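Local coordinates for protein SusD homolog (Bacteroides thetaiotaomicron, PDB 3EHM) that probably binds mucin O-glycans as a SusD-like outer membrane lipoprotein, helping this gut symbiont to use host mucin sugars, at residues E269-A274 with F308-T313. Sequence-based numbering, arbitrary orientation.
Sequences ETRMGA and FPVAPT
Phe308 meets the selenomethionine Met272 through its backbone: the methyl CE of Met272 lies 3.5 Å from Phe308 C, while the CB of Phe308 points away from 269-274 and its ring makes a cation-pi contact with Lys403. Met272 CE also rests 3.7 Å from Pro309 CB. Met272 reaches it by running extended through chi1 and chi2 and then turning about the CG-SE bond (chi3 66°), with Trp277 of helix 274-282 touching both side chains. Pro309 CB also packs on Ala274, 3.7 Å from Ala274 CA. At Val310 the two backbones join in a single beta bridge with Gly273: Val310 N donates to Met272 O at 2.9 Å, nearly straight, and Val310 O accepts a weak bond of 3.2 Å from Ala274 N. Strand 270-272, which pairs antiparallel with strand 67-69 in this SusD-family fold, thus meets the loop after strand 304-306 just where Gly273 occupies the N-cap position of helix 274-282. Val310 CG2 lies against Arg271 CB at 3.7 Å; beyond CB the arginine bends away, its guanidinium bonded to the backbone oxygens of Thr270, Val264 and Lys326. Ala311 points its methyl away, and its N bonds to Tyr402 OH. Pro312 CD closes on Ala274 CB at 4.0 Å.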
loop_
_atom_site.group_PDB
_atom_site.type_symbol
_atom_site.label_atom_id
_atom_site.label_comp_id
_atom_site.label_asym_id
_atom_site.label_seq_id
_atom_site.Cartn_x
_atom_site.Cartn_y
_atom_site.Cartn_z
ATOM N N GLU A 269 10.215 17.289 -2.275
ATOM C CA GLU A 269 9.493 16.722 -3.404
ATOM C C GLU A 269 8.154 16.075 -3.057
ATOM O O GLU A 269 7.260 16.026 -3.893
ATOM C CB GLU A 269 10.396 15.717 -4.138
ATOM C CG GLU A 269 11.697 16.353 -4.653
ATOM C CD GLU A 269 12.647 15.366 -5.318
ATOM O OE1 GLU A 269 12.805 14.237 -4.806
ATOM O OE2 GLU A 269 13.252 15.730 -6.349
ATOM N N THR A 270 7.998 15.583 -1.833
ATOM C CA THR A 270 6.737 14.952 -1.460
ATOM C C THR A 270 5.819 15.871 -0.663
ATOM O O THR A 270 6.187 16.373 0.395
ATOM C CB THR A 270 6.979 13.653 -0.673
ATOM O OG1 THR A 270 7.618 12.702 -1.533
ATOM C CG2 THR A 270 5.657 13.067 -0.178
ATOM N N ARG A 271 4.612 16.069 -1.187
ATOM C CA ARG A 271 3.619 16.937 -0.566
ATOM C C ARG A 271 2.252 16.248 -0.536
ATOM O O ARG A 271 2.104 15.133 -1.041
ATOM C CB ARG A 271 3.540 18.246 -1.357
ATOM C CG ARG A 271 4.857 19.043 -1.382
ATOM C CD ARG A 271 5.128 19.657 -0.015
ATOM N NE ARG A 271 6.338 20.478 0.047
ATOM C CZ ARG A 271 7.519 20.050 0.490
ATOM N NH1 ARG A 271 7.665 18.798 0.908
ATOM N NH2 ARG A 271 8.549 20.885 0.552
HETATM N N MSE A 272 1.261 16.908 0.060
HETATM C CA MSE A 272 -0.093 16.353 0.159
HETATM C C MSE A 272 -0.745 16.204 -1.217
HETATM O O MSE A 272 -0.735 17.136 -2.021
HETATM C CB MSE A 272 -0.967 17.252 1.045
HETATM C CG MSE A 272 -2.394 16.746 1.242
HETATM SE SE MSE A 272 -3.468 17.977 2.299
HETATM C CE MSE A 272 -3.502 19.467 1.064
ATOM N N GLY A 273 -1.312 15.029 -1.472
ATOM C CA GLY A 273 -1.957 14.757 -2.747
ATOM C C GLY A 273 -3.358 15.326 -2.877
ATOM O O GLY A 273 -4.072 15.473 -1.887
ATOM N N ALA A 274 -3.760 15.624 -4.110
ATOM C CA ALA A 274 -5.075 16.207 -4.381
ATOM C C ALA A 274 -6.232 15.279 -4.050
ATOM O O ALA A 274 -7.228 15.700 -3.465
ATOM C CB ALA A 274 -5.161 16.635 -5.839
ATOM N N PHE A 308 -3.121 23.139 0.995
ATOM C CA PHE A 308 -2.893 23.234 -0.446
ATOM C C PHE A 308 -2.277 21.953 -1.005
ATOM O O PHE A 308 -1.128 21.624 -0.706
ATOM C CB PHE A 308 -1.945 24.400 -0.750
ATOM C CG PHE A 308 -2.339 25.699 -0.096
ATOM C CD1 PHE A 308 -1.369 26.532 0.450
ATOM C CD2 PHE A 308 -3.672 26.095 -0.033
ATOM C CE1 PHE A 308 -1.716 27.746 1.051
ATOM C CE2 PHE A 308 -4.033 27.308 0.565
ATOM C CZ PHE A 308 -3.051 28.132 1.108
ATOM N N PRO A 309 -3.030 21.221 -1.837
ATOM C CA PRO A 309 -2.526 19.976 -2.421
ATOM C C PRO A 309 -1.747 20.165 -3.721
ATOM O O PRO A 309 -1.779 21.230 -4.337
ATOM C CB PRO A 309 -3.800 19.177 -2.645
ATOM C CG PRO A 309 -4.755 20.247 -3.082
ATOM C CD PRO A 309 -4.474 21.374 -2.097
ATOM N N VAL A 310 -1.041 19.112 -4.118
ATOM C CA VAL A 310 -0.281 19.095 -5.359
ATOM C C VAL A 310 -0.964 18.007 -6.183
ATOM O O VAL A 310 -1.230 16.912 -5.681
ATOM C CB VAL A 310 1.198 18.741 -5.108
ATOM C CG1 VAL A 310 1.943 18.610 -6.430
ATOM C CG2 VAL A 310 1.845 19.832 -4.254
ATOM N N ALA A 311 -1.265 18.316 -7.437
ATOM C CA ALA A 311 -1.964 17.371 -8.297
ATOM C C ALA A 311 -1.185 16.090 -8.567
ATOM O O ALA A 311 0.045 16.065 -8.489
ATOM C CB ALA A 311 -2.338 18.048 -9.607
ATOM N N PRO A 312 -1.901 14.997 -8.876
ATOM C CA PRO A 312 -1.242 13.719 -9.152
ATOM C C PRO A 312 -0.500 13.765 -10.478
ATOM O O PRO A 312 -0.930 14.441 -11.415
ATOM C CB PRO A 312 -2.399 12.730 -9.163
ATOM C CG PRO A 312 -3.518 13.547 -9.717
ATOM C CD PRO A 312 -3.365 14.862 -8.977
ATOM N N THR A 313 0.618 13.050 -10.541
ATOM C CA THR A 313 1.436 12.995 -11.745
ATOM C C THR A 313 1.671 14.415 -12.268
ATOM O O THR A 313 1.320 14.754 -13.401
ATOM C CB THR A 313 0.753 12.103 -12.812
ATOM O OG1 THR A 313 0.408 10.841 -12.216
ATOM C CG2 THR A 313 1.692 11.836 -13.983
#